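Local structure of phosphodiesterase (Trypanosoma brucei brucei, 5H2Q) at residues T102-K112 / C313-V321; H207-M218 / F305-L314. The protein belongs to the phosphodiesterase family of the HD clan, an all-helical fold that holds a zinc and a magnesium ion. All coordinates share one frame; numbering follows the deposited sequence.

Interaction 1 (T102-K112 / C313-V321); sequences TFLYRGNVYEK and CLQGMQWTV
Two helix-linking turns meet here, with Phe-103, Met-317 and Trp-319 as the apolar core and a glycine-to-glycine backbone contact beside it. Residues 102-112 run off the end of helix 90-105, and residues 313-321 lead from the end of helix 290-312 into helix 318-334. The methyl CE of Met-317 sits over the centre of one face of the Phe-103 ring, 3.5 Å from its centroid. SD lies obliquely to the same ring, which makes this a Met-aromatic contact. The bend at the end of the Met-317 chain (chi3 73°) turns CE onto the ring. SD also touches Val-109 CG2 at 3.7 Å, and Leu-314 CD2 packs against the same methyl. Trp-319 CZ2 reaches the edge of the Phe-103 ring, 3.7 Å from CD1, with the two planes at 47°. The edge of the indole, at CZ3, meets Gly-107 CA at 3.5 Å.

Gly-107 and Gly-316 bring the backbones together, with their CA atoms 4.3 Å apart. Gly-316 CA approaches Gly-107 O at 3.3 Å, and Gly-107 CA makes a reciprocal CA-H...O contact to Gly-316 O. One water donates to both Arg-106 O and Gly-316 O, and a second links Gly-107 O to Gly-316 N. A third takes a hydrogen bond from Lys-112 NZ and gives one to Cys-313 O, while Lys-112 CE rests 3.7 Å from Cys-313 SG. Leu-237 and Ala-240 of helix 227-242 also touch Phe-103. The arrangement is one of two interhelical turns touching through paired CA-H...O contacts, bridged by water, beside a Met-aromatic contact within the all-helical phosphodiesterase fold.

Interaction 2 (H207-M218 / F305-L314); sequences HSEFLEKYLELM and FFQKIVDACL
Helix 207-217 and the end of helix 290-312 lie side by side and nearly parallel, their axes 10.4 Å apart at closest approach and crossing at 16°. Leu-211 packs against Phe-305, Lys-308 and Ile-309. Its CD1 branch touches two of them, Ile-309 CG2 at 3.6 Å and Phe-305 CD1 at 3.7 Å. With CG anti to the backbone N (chi1 175°), the branch is directed to the facing helix. His-207 comes to Phe-305 with its CE1 atom, 3.6 Å from CD1. The two rings are oblique, with planes at 43°. His-207 ND1 is hydrogen-bonded to Lys-239.

Further along, Leu-215 straddles Lys-308. Its CD2 methyl lies 3.4 Å from Lys-308 O, and its CD1 methyl packs on the aliphatic Lys-308 CD. CD2 also meets Ala-312 CB. Lys-308 is extended beyond CG, so its amine runs past the leucines to Glu-212. There NZ forms a salt bridge with Glu-212 OE1 at 3.3 Å, weak as a hydrogen bond. Tyr-214 lays its ring obliquely against Ile-309 CG2. Its OH lies 3.6 Å from Cys-313 CB and near Leu-314 CG. Met-218 closes this end, with CG against Cys-313 CB. Thr-233 and Val-236 of helix 227-242 touch Tyr-214 as well.

The His-207 side chain lies about 6 Å from the bound LLI, which puts this end of the contact near the ligand pocket. The chemistry is mainly apolar, with one salt bridge, weak as a hydrogen bond, at the exposed Glu-212. Cohesion between the helices therefore probably rests on the leucine, isoleucine and aromatic contacts, and the single salt bridge is probably a minor part.

In the fold
The centres of interactions 1 and 2 are 13 Å apart, on the same side of the chain's centre. Along the chain, interaction 2 is nested inside the loop closed by interaction 1: the order is 102-112, 207-218, 305-314, 313-321. The two share Cys-313 and Leu-314, where helix 290-312 gives way to the turn before helix 318-334. They also touch directly. Gln-315 NE2 probably bonds to Val-310 O, and Thr-320 packs on Phe-306. Helix 227-242 lies against both, through Phe-103 and Tyr-214. Within the phosphodiesterase family region, the end of helix 290-312 and the turn after it thus pack against helix 207-217 and against the turn after helix 90-105.

Interaction 1 (T102-K112 / C313-V321)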
loop_
_atom_site.group_PDB
_atom_site.type_symbol
_atom_site.label_atom_id
_atom_site.label_comp_id
_atom_site.label_asym_id
_atom_site.label_seq_id
_atom_site.Cartn_x
_atom_site.Cartn_y
_atom_site.Cartn_z
ATOM N N THR A 102 8.896 3.016 -7.412
ATOM C CA THR A 102 8.910 3.615 -8.754
ATOM C C THR A 102 8.521 5.068 -8.730
ATOM O O THR A 102 9.077 5.833 -9.527
ATOM C CB THR A 102 8.086 2.845 -9.784
ATOM O OG1 THR A 102 6.701 3.023 -9.508
ATOM C CG2 THR A 102 8.453 1.343 -9.872
ATOM N N PHE A 103 7.545 5.455 -7.878
ATOM C CA PHE A 103 7.150 6.876 -7.803
ATOM C C PHE A 103 8.305 7.695 -7.312
ATOM O O PHE A 103 8.569 8.751 -7.848
ATOM C CB PHE A 103 5.939 7.088 -6.898
ATOM C CG PHE A 103 4.660 6.410 -7.335
ATOM C CD1 PHE A 103 4.481 5.997 -8.658
ATOM C CD2 PHE A 103 3.627 6.195 -6.428
ATOM C CE1 PHE A 103 3.279 5.392 -9.068
ATOM C CE2 PHE A 103 2.431 5.592 -6.841
ATOM C CZ PHE A 103 2.274 5.182 -8.148
ATOM N N LEU A 104 9.034 7.186 -6.302
ATOM C CA LEU A 104 10.183 7.908 -5.775
ATOM C C LEU A 104 11.331 8.008 -6.751
ATOM O O LEU A 104 11.846 9.112 -6.925
ATOM C CB LEU A 104 10.687 7.228 -4.468
ATOM C CG LEU A 104 9.755 7.289 -3.262
ATOM C CD1 LEU A 104 10.261 6.387 -2.119
ATOM C CD2 LEU A 104 9.591 8.727 -2.775
ATOM N N TYR A 105 11.748 6.887 -7.374
ATOM C CA TYR A 105 13.013 6.848 -8.141
ATOM C C TYR A 105 12.904 6.784 -9.664
ATOM O O TYR A 105 13.936 6.867 -10.348
ATOM C CB TYR A 105 13.890 5.713 -7.606
ATOM C CG TYR A 105 14.197 5.922 -6.132
ATOM C CD1 TYR A 105 14.994 6.986 -5.704
ATOM C CD2 TYR A 105 13.587 5.141 -5.159
ATOM C CE1 TYR A 105 15.219 7.227 -4.348
ATOM C CE2 TYR A 105 13.808 5.367 -3.797
ATOM C CZ TYR A 105 14.633 6.407 -3.397
ATOM O OH TYR A 105 14.865 6.621 -2.063
ATOM N N ARG A 106 11.682 6.659 -10.204
ATOM C CA ARG A 106 11.442 6.720 -11.641
ATOM C C ARG A 106 10.621 8.003 -11.863
ATOM O O ARG A 106 10.800 8.663 -12.879
ATOM C CB ARG A 106 10.700 5.483 -12.179
ATOM C CG ARG A 106 11.395 4.147 -11.918
ATOM C CD ARG A 106 12.605 3.964 -12.799
ATOM N NE ARG A 106 13.086 2.586 -12.772
ATOM C CZ ARG A 106 14.004 2.106 -13.598
ATOM N NH1 ARG A 106 14.540 2.884 -14.531
ATOM N NH2 ARG A 106 14.394 0.839 -13.502
ATOM N N GLY A 107 9.738 8.337 -10.911
ATOM C CA GLY A 107 8.919 9.550 -10.929
ATOM C C GLY A 107 9.567 10.785 -10.339
ATOM O O GLY A 107 8.946 11.852 -10.321
ATOM N N ASN A 108 10.831 10.650 -9.809
ATOM C CA ASN A 108 11.631 11.719 -9.187
ATOM C C ASN A 108 11.032 12.333 -7.922
ATOM O O ASN A 108 11.475 13.404 -7.506
ATOM C CB ASN A 108 11.961 12.839 -10.206
ATOM C CG ASN A 108 12.628 12.363 -11.470
ATOM O OD1 ASN A 108 13.421 11.423 -11.469
ATOM N ND2 ASN A 108 12.308 13.006 -12.577
ATOM N N VAL A 109 10.061 11.654 -7.255
ATOM C CA VAL A 109 9.500 12.207 -6.036
ATOM C C VAL A 109 10.517 12.153 -4.883
ATOM O O VAL A 109 10.340 12.849 -3.881
ATOM C CB VAL A 109 8.104 11.611 -5.664
ATOM C CG1 VAL A 109 7.502 12.360 -4.483
ATOM C CG2 VAL A 109 7.155 11.701 -6.854
ATOM N N TYR A 110 11.636 11.409 -5.057
ATOM C CA TYR A 110 12.671 11.405 -4.015
ATOM C C TYR A 110 13.198 12.846 -3.757
ATOM O O TYR A 110 13.647 13.122 -2.650
ATOM C CB TYR A 110 13.845 10.462 -4.378
ATOM C CG TYR A 110 14.750 10.999 -5.461
ATOM C CD1 TYR A 110 15.860 11.785 -5.146
ATOM C CD2 TYR A 110 14.493 10.740 -6.803
ATOM C CE1 TYR A 110 16.670 12.328 -6.149
ATOM C CE2 TYR A 110 15.279 11.295 -7.810
ATOM C CZ TYR A 110 16.375 12.077 -7.479
ATOM O OH TYR A 110 17.173 12.566 -8.499
ATOM N N GLU A 111 13.159 13.738 -4.783
ATOM C CA GLU A 111 13.601 15.132 -4.598
ATOM C C GLU A 111 12.724 15.914 -3.618
ATOM O O GLU A 111 13.187 16.909 -3.046
ATOM C CB GLU A 111 13.600 15.879 -5.939
ATOM C CG GLU A 111 14.455 15.208 -7.005
ATOM C CD GLU A 111 14.638 16.060 -8.241
ATOM O OE1 GLU A 111 13.653 16.720 -8.645
ATOM O OE2 GLU A 111 15.772 16.112 -8.776
ATOM N N LYS A 112 11.458 15.463 -3.437
ATOM C CA LYS A 112 10.486 16.136 -2.573
ATOM C C LYS A 112 10.511 15.639 -1.124
ATOM O O LYS A 112 9.759 16.159 -0.296
ATOM C CB LYS A 112 9.061 15.941 -3.128
ATOM C CG LYS A 112 8.871 16.089 -4.657
ATOM C CD LYS A 112 9.181 17.492 -5.162
ATOM C CE LYS A 112 8.830 17.617 -6.618
ATOM N NZ LYS A 112 9.453 18.821 -7.218
ATOM N N CYS A 313 2.468 19.392 -8.623
ATOM C CA CYS A 313 3.843 19.229 -8.159
ATOM C C CYS A 313 4.578 18.032 -8.735
ATOM O O CYS A 313 5.770 18.150 -8.982
ATOM C CB CYS A 313 3.844 19.186 -6.628
ATOM S SG CYS A 313 5.483 19.064 -5.868
ATOM N N LEU A 314 3.909 16.878 -8.913
ATOM C CA LEU A 314 4.574 15.623 -9.303
ATOM C C LEU A 314 4.633 15.346 -10.804
ATOM O O LEU A 314 4.233 14.273 -11.258
ATOM C CB LEU A 314 3.928 14.440 -8.536
ATOM C CG LEU A 314 3.829 14.609 -7.014
ATOM C CD1 LEU A 314 3.265 13.358 -6.353
ATOM C CD2 LEU A 314 5.191 14.951 -6.381
ATOM N N GLN A 315 5.254 16.280 -11.568
ATOM C CA GLN A 315 5.405 16.199 -13.019
ATOM C C GLN A 315 6.027 14.910 -13.498
ATOM O O GLN A 315 5.660 14.434 -14.567
ATOM C CB GLN A 315 6.197 17.420 -13.579
ATOM C CG GLN A 315 5.608 18.789 -13.229
ATOM C CD GLN A 315 4.473 19.188 -14.143
ATOM O OE1 GLN A 315 4.672 19.826 -15.185
ATOM N NE2 GLN A 315 3.251 18.854 -13.755
ATOM N N GLY A 316 6.951 14.336 -12.713
ATOM C CA GLY A 316 7.606 13.080 -13.065
ATOM C C GLY A 316 6.720 11.851 -13.035
ATOM O O GLY A 316 7.099 10.819 -13.594
ATOM N N MET A 317 5.523 11.962 -12.402
ATOM C CA MET A 317 4.534 10.876 -12.307
ATOM C C MET A 317 3.438 10.985 -13.396
ATOM O O MET A 317 2.408 10.327 -13.286
ATOM C CB MET A 317 3.915 10.817 -10.899
ATOM C CG MET A 317 4.747 10.017 -9.891
ATOM S SD MET A 317 4.082 10.205 -8.236
ATOM C CE MET A 317 2.532 9.141 -8.383
ATOM N N GLN A 318 3.689 11.752 -14.482
ATOM C CA GLN A 318 2.735 11.920 -15.597
ATOM C C GLN A 318 2.271 10.583 -16.230
ATOM O O GLN A 318 1.115 10.491 -16.651
ATOM C CB GLN A 318 3.332 12.889 -16.655
ATOM C CG GLN A 318 2.475 13.135 -17.921
ATOM C CD GLN A 318 1.104 13.716 -17.633
ATOM O OE1 GLN A 318 0.950 14.680 -16.871
ATOM N NE2 GLN A 318 0.082 13.150 -18.253
ATOM N N TRP A 319 3.139 9.533 -16.249
ATOM C CA TRP A 319 2.808 8.220 -16.811
ATOM C C TRP A 319 1.584 7.576 -16.132
ATOM O O TRP A 319 0.906 6.744 -16.764
ATOM C CB TRP A 319 4.019 7.261 -16.774
ATOM C CG TRP A 319 4.146 6.462 -15.494
ATOM C CD1 TRP A 319 3.458 5.331 -15.165
ATOM C CD2 TRP A 319 5.005 6.749 -14.377
ATOM N NE1 TRP A 319 3.814 4.906 -13.903
ATOM C CE2 TRP A 319 4.784 5.740 -13.410
ATOM C CE3 TRP A 319 5.955 7.754 -14.104
ATOM C CZ2 TRP A 319 5.480 5.704 -12.190
ATOM C CZ3 TRP A 319 6.638 7.723 -12.890
ATOM C CH2 TRP A 319 6.387 6.717 -11.942
ATOM N N THR A 320 1.376 7.887 -14.828
ATOM C CA THR A 320 0.267 7.331 -14.020
ATOM C C THR A 320 -1.065 7.792 -14.634
ATOM O O THR A 320 -1.972 6.980 -14.807
ATOM C CB THR A 320 0.369 7.684 -12.526
ATOM O OG1 THR A 320 0.287 9.086 -12.330
ATOM C CG2 THR A 320 1.603 7.097 -11.836
ATOM N N VAL A 321 -1.134 9.083 -15.021
ATOM C CA VAL A 321 -2.286 9.699 -15.704
ATOM C C VAL A 321 -2.523 8.982 -17.061
ATOM O O VAL A 321 -3.647 8.540 -17.337
ATOM C CB VAL A 321 -2.090 11.234 -15.877
ATOM C CG1 VAL A 321 -3.196 11.852 -16.734
ATOM C CG2 VAL A 321 -1.995 11.944 -14.528
HETATM O O HOH W 1 9.720 10.314 -14.975
HETATM O O HOH W 2 7.724 14.369 -9.801
HETATM O O HOH W 3 8.165 19.134 -9.670
#

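Interaction 2 (H207-M218 / F305-L314)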
loop_
_atom_site.group_PDB
_atom_site.type_symbol
_atom_site.label_atom_id
_atom_site.label_comp_id
_atom_site.label_asym_id
_atom_site.label_seq_id
_atom_site.Cartn_x
_atom_site.Cartn_y
_atom_site.Cartn_z
ATOM N N HIS A 207 -10.229 10.224 1.815
ATOM C CA HIS A 207 -9.561 10.460 0.536
ATOM C C HIS A 207 -9.518 11.933 0.115
ATOM O O HIS A 207 -8.437 12.475 -0.139
ATOM C CB HIS A 207 -10.167 9.597 -0.563
ATOM C CG HIS A 207 -9.661 9.905 -1.931
ATOM N ND1 HIS A 207 -8.417 9.439 -2.370
ATOM C CD2 HIS A 207 -10.227 10.640 -2.920
ATOM C CE1 HIS A 207 -8.301 9.870 -3.619
ATOM N NE2 HIS A 207 -9.360 10.612 -3.984
ATOM N N SER A 208 -10.705 12.559 -0.027
ATOM C CA SER A 208 -10.785 13.969 -0.453
ATOM C C SER A 208 -10.152 14.931 0.559
ATOM O O SER A 208 -9.600 15.965 0.164
ATOM C CB SER A 208 -12.238 14.352 -0.733
ATOM O OG SER A 208 -13.005 14.282 0.459
ATOM N N GLU A 209 -10.220 14.590 1.852
ATOM C CA GLU A 209 -9.625 15.374 2.929
ATOM C C GLU A 209 -8.093 15.462 2.703
ATOM O O GLU A 209 -7.570 16.564 2.522
ATOM C CB GLU A 209 -9.958 14.752 4.279
ATOM C CG GLU A 209 -9.435 15.529 5.461
ATOM C CD GLU A 209 -9.412 14.749 6.755
ATOM O OE1 GLU A 209 -10.231 13.814 6.918
ATOM O OE2 GLU A 209 -8.602 15.117 7.634
ATOM N N PHE A 210 -7.394 14.300 2.645
ATOM C CA PHE A 210 -5.947 14.318 2.384
ATOM C C PHE A 210 -5.563 14.931 1.058
ATOM O O PHE A 210 -4.587 15.688 1.024
ATOM C CB PHE A 210 -5.347 12.922 2.514
ATOM C CG PHE A 210 -5.200 12.566 3.960
ATOM C CD1 PHE A 210 -4.077 12.966 4.683
ATOM C CD2 PHE A 210 -6.178 11.820 4.611
ATOM C CE1 PHE A 210 -3.941 12.634 6.035
ATOM C CE2 PHE A 210 -6.033 11.477 5.957
ATOM C CZ PHE A 210 -4.921 11.893 6.663
ATOM N N LEU A 211 -6.300 14.595 -0.034
ATOM C CA LEU A 211 -6.041 15.120 -1.374
ATOM C C LEU A 211 -6.151 16.650 -1.416
ATOM O O LEU A 211 -5.226 17.302 -1.885
ATOM C CB LEU A 211 -6.926 14.474 -2.471
ATOM C CG LEU A 211 -6.785 15.073 -3.908
ATOM C CD1 LEU A 211 -5.345 14.949 -4.435
ATOM C CD2 LEU A 211 -7.758 14.449 -4.884
ATOM N N GLU A 212 -7.262 17.210 -0.933
ATOM C CA GLU A 212 -7.435 18.663 -0.985
ATOM C C GLU A 212 -6.492 19.398 -0.009
ATOM O O GLU A 212 -6.006 20.477 -0.366
ATOM C CB GLU A 212 -8.914 19.077 -0.840
ATOM C CG GLU A 212 -9.796 18.591 -1.994
ATOM C CD GLU A 212 -9.460 18.958 -3.432
ATOM O OE1 GLU A 212 -9.773 18.147 -4.334
ATOM O OE2 GLU A 212 -8.900 20.053 -3.668
ATOM N N LYS A 213 -6.149 18.782 1.156
ATOM C CA LYS A 213 -5.196 19.362 2.109
ATOM C C LYS A 213 -3.802 19.491 1.468
ATOM O O LYS A 213 -3.115 20.496 1.680
ATOM C CB LYS A 213 -5.127 18.566 3.423
ATOM C CG LYS A 213 -4.393 19.312 4.534
ATOM C CD LYS A 213 -4.220 18.516 5.821
ATOM C CE LYS A 213 -3.276 19.251 6.750
ATOM N NZ LYS A 213 -3.032 18.515 8.018
ATOM N N TYR A 214 -3.414 18.504 0.649
ATOM C CA TYR A 214 -2.136 18.510 -0.051
ATOM C C TYR A 214 -2.140 19.589 -1.128
ATOM O O TYR A 214 -1.212 20.395 -1.179
ATOM C CB TYR A 214 -1.852 17.125 -0.664
ATOM C CG TYR A 214 -0.668 17.066 -1.604
ATOM C CD1 TYR A 214 0.639 17.059 -1.114
ATOM C CD2 TYR A 214 -0.849 16.929 -2.977
ATOM C CE1 TYR A 214 1.733 16.984 -1.976
ATOM C CE2 TYR A 214 0.237 16.881 -3.850
ATOM C CZ TYR A 214 1.528 16.887 -3.343
ATOM O OH TYR A 214 2.600 16.809 -4.203
ATOM N N LEU A 215 -3.197 19.609 -1.974
ATOM C CA LEU A 215 -3.345 20.566 -3.072
ATOM C C LEU A 215 -3.354 22.017 -2.608
ATOM O O LEU A 215 -2.833 22.868 -3.328
ATOM C CB LEU A 215 -4.578 20.250 -3.944
ATOM C CG LEU A 215 -4.600 18.908 -4.685
ATOM C CD1 LEU A 215 -5.975 18.635 -5.265
ATOM C CD2 LEU A 215 -3.538 18.830 -5.780
ATOM N N GLU A 216 -3.900 22.299 -1.411
ATOM C CA GLU A 216 -3.909 23.659 -0.876
ATOM C C GLU A 216 -2.552 24.078 -0.355
ATOM O O GLU A 216 -2.156 25.232 -0.559
ATOM C CB GLU A 216 -5.007 23.889 0.168
ATOM C CG GLU A 216 -6.077 24.847 -0.337
ATOM C CD GLU A 216 -5.727 26.322 -0.351
ATOM O OE1 GLU A 216 -5.087 26.778 -1.326
ATOM O OE2 GLU A 216 -6.146 27.035 0.588
ATOM N N LEU A 217 -1.814 23.146 0.287
ATOM C CA LEU A 217 -0.462 23.464 0.764
ATOM C C LEU A 217 0.443 23.715 -0.435
ATOM O O LEU A 217 1.355 24.535 -0.333
ATOM C CB LEU A 217 0.134 22.384 1.697
ATOM C CG LEU A 217 -0.529 22.185 3.069
ATOM C CD1 LEU A 217 0.096 21.017 3.797
ATOM C CD2 LEU A 217 -0.444 23.440 3.951
ATOM N N MET A 218 0.120 23.098 -1.598
ATOM C CA MET A 218 0.893 23.263 -2.830
ATOM C C MET A 218 0.474 24.442 -3.705
ATOM O O MET A 218 1.072 24.638 -4.768
ATOM C CB MET A 218 0.934 21.974 -3.647
ATOM C CG MET A 218 2.354 21.489 -3.832
ATOM S SD MET A 218 2.928 20.238 -2.645
ATOM C CE MET A 218 2.648 20.994 -1.048
ATOM N N PHE A 305 -7.429 12.131 -8.769
ATOM C CA PHE A 305 -6.313 12.103 -7.820
ATOM C C PHE A 305 -4.944 12.264 -8.530
ATOM O O PHE A 305 -4.175 13.148 -8.150
ATOM C CB PHE A 305 -6.355 10.814 -6.973
ATOM C CG PHE A 305 -5.176 10.640 -6.048
ATOM C CD1 PHE A 305 -5.150 11.255 -4.806
ATOM C CD2 PHE A 305 -4.071 9.889 -6.440
ATOM C CE1 PHE A 305 -4.063 11.077 -3.939
ATOM C CE2 PHE A 305 -2.982 9.712 -5.575
ATOM C CZ PHE A 305 -2.989 10.302 -4.332
ATOM N N PHE A 306 -4.645 11.413 -9.523
ATOM C CA PHE A 306 -3.337 11.449 -10.191
ATOM C C PHE A 306 -3.167 12.694 -11.045
ATOM O O PHE A 306 -2.108 13.311 -10.996
ATOM C CB PHE A 306 -3.074 10.195 -11.006
ATOM C CG PHE A 306 -2.734 8.984 -10.156
ATOM C CD1 PHE A 306 -1.459 8.826 -9.617
ATOM C CD2 PHE A 306 -3.667 7.976 -9.951
ATOM C CE1 PHE A 306 -1.136 7.688 -8.860
ATOM C CE2 PHE A 306 -3.347 6.843 -9.184
ATOM C CZ PHE A 306 -2.074 6.694 -8.673
ATOM N N GLN A 307 -4.214 13.092 -11.794
ATOM C CA GLN A 307 -4.127 14.310 -12.605
ATOM C C GLN A 307 -3.773 15.529 -11.745
ATOM O O GLN A 307 -2.877 16.282 -12.122
ATOM C CB GLN A 307 -5.450 14.537 -13.396
ATOM C CG GLN A 307 -5.432 15.726 -14.372
ATOM C CD GLN A 307 -4.597 15.444 -15.598
ATOM O OE1 GLN A 307 -5.012 14.727 -16.516
ATOM N NE2 GLN A 307 -3.394 15.997 -15.632
ATOM N N LYS A 308 -4.454 15.703 -10.592
ATOM C CA LYS A 308 -4.297 16.834 -9.674
ATOM C C LYS A 308 -2.920 16.856 -8.997
ATOM O O LYS A 308 -2.330 17.934 -8.848
ATOM C CB LYS A 308 -5.409 16.868 -8.618
ATOM C CG LYS A 308 -6.795 17.261 -9.158
ATOM C CD LYS A 308 -7.868 17.040 -8.080
ATOM C CE LYS A 308 -9.259 17.454 -8.512
ATOM N NZ LYS A 308 -10.265 17.165 -7.447
ATOM N N ILE A 309 -2.431 15.678 -8.546
ATOM C CA ILE A 309 -1.135 15.656 -7.870
ATOM C C ILE A 309 0.009 15.875 -8.873
ATOM O O ILE A 309 0.968 16.563 -8.509
ATOM C CB ILE A 309 -0.915 14.436 -6.920
ATOM C CG1 ILE A 309 -0.709 13.129 -7.713
ATOM C CG2 ILE A 309 -2.050 14.348 -5.878
ATOM C CD1 ILE A 309 -0.433 11.847 -6.840
ATOM N N VAL A 310 -0.119 15.348 -10.119
ATOM C CA VAL A 310 0.850 15.505 -11.215
ATOM C C VAL A 310 0.917 16.992 -11.606
ATOM O O VAL A 310 2.001 17.568 -11.606
ATOM C CB VAL A 310 0.606 14.572 -12.444
ATOM C CG1 VAL A 310 1.478 14.970 -13.633
ATOM C CG2 VAL A 310 0.847 13.103 -12.090
ATOM N N ASP A 311 -0.253 17.622 -11.854
ATOM C CA ASP A 311 -0.335 19.034 -12.230
ATOM C C ASP A 311 0.145 20.001 -11.143
ATOM O O ASP A 311 0.749 21.015 -11.493
ATOM C CB ASP A 311 -1.761 19.406 -12.706
ATOM C CG ASP A 311 -2.238 18.677 -13.956
ATOM O OD1 ASP A 311 -1.421 17.980 -14.589
ATOM O OD2 ASP A 311 -3.442 18.777 -14.278
ATOM N N ALA A 312 -0.093 19.706 -9.849
ATOM C CA ALA A 312 0.331 20.618 -8.782
ATOM C C ALA A 312 1.821 20.563 -8.434
ATOM O O ALA A 312 2.363 21.557 -7.932
ATOM C CB ALA A 312 -0.489 20.391 -7.526
ATOM N N CYS A 313 2.468 19.392 -8.623
ATOM C CA CYS A 313 3.843 19.229 -8.159
ATOM C C CYS A 313 4.578 18.032 -8.735
ATOM O O CYS A 313 5.770 18.150 -8.982
ATOM C CB CYS A 313 3.844 19.186 -6.628
ATOM S SG CYS A 313 5.483 19.064 -5.868
ATOM N N LEU A 314 3.909 16.878 -8.913
ATOM C CA LEU A 314 4.574 15.623 -9.303
ATOM C C LEU A 314 4.633 15.346 -10.804
ATOM O O LEU A 314 4.233 14.273 -11.258
ATOM C CB LEU A 314 3.928 14.440 -8.536
ATOM C CG LEU A 314 3.829 14.609 -7.014
ATOM C CD1 LEU A 314 3.265 13.358 -6.353
ATOM C CD2 LEU A 314 5.191 14.951 -6.381
#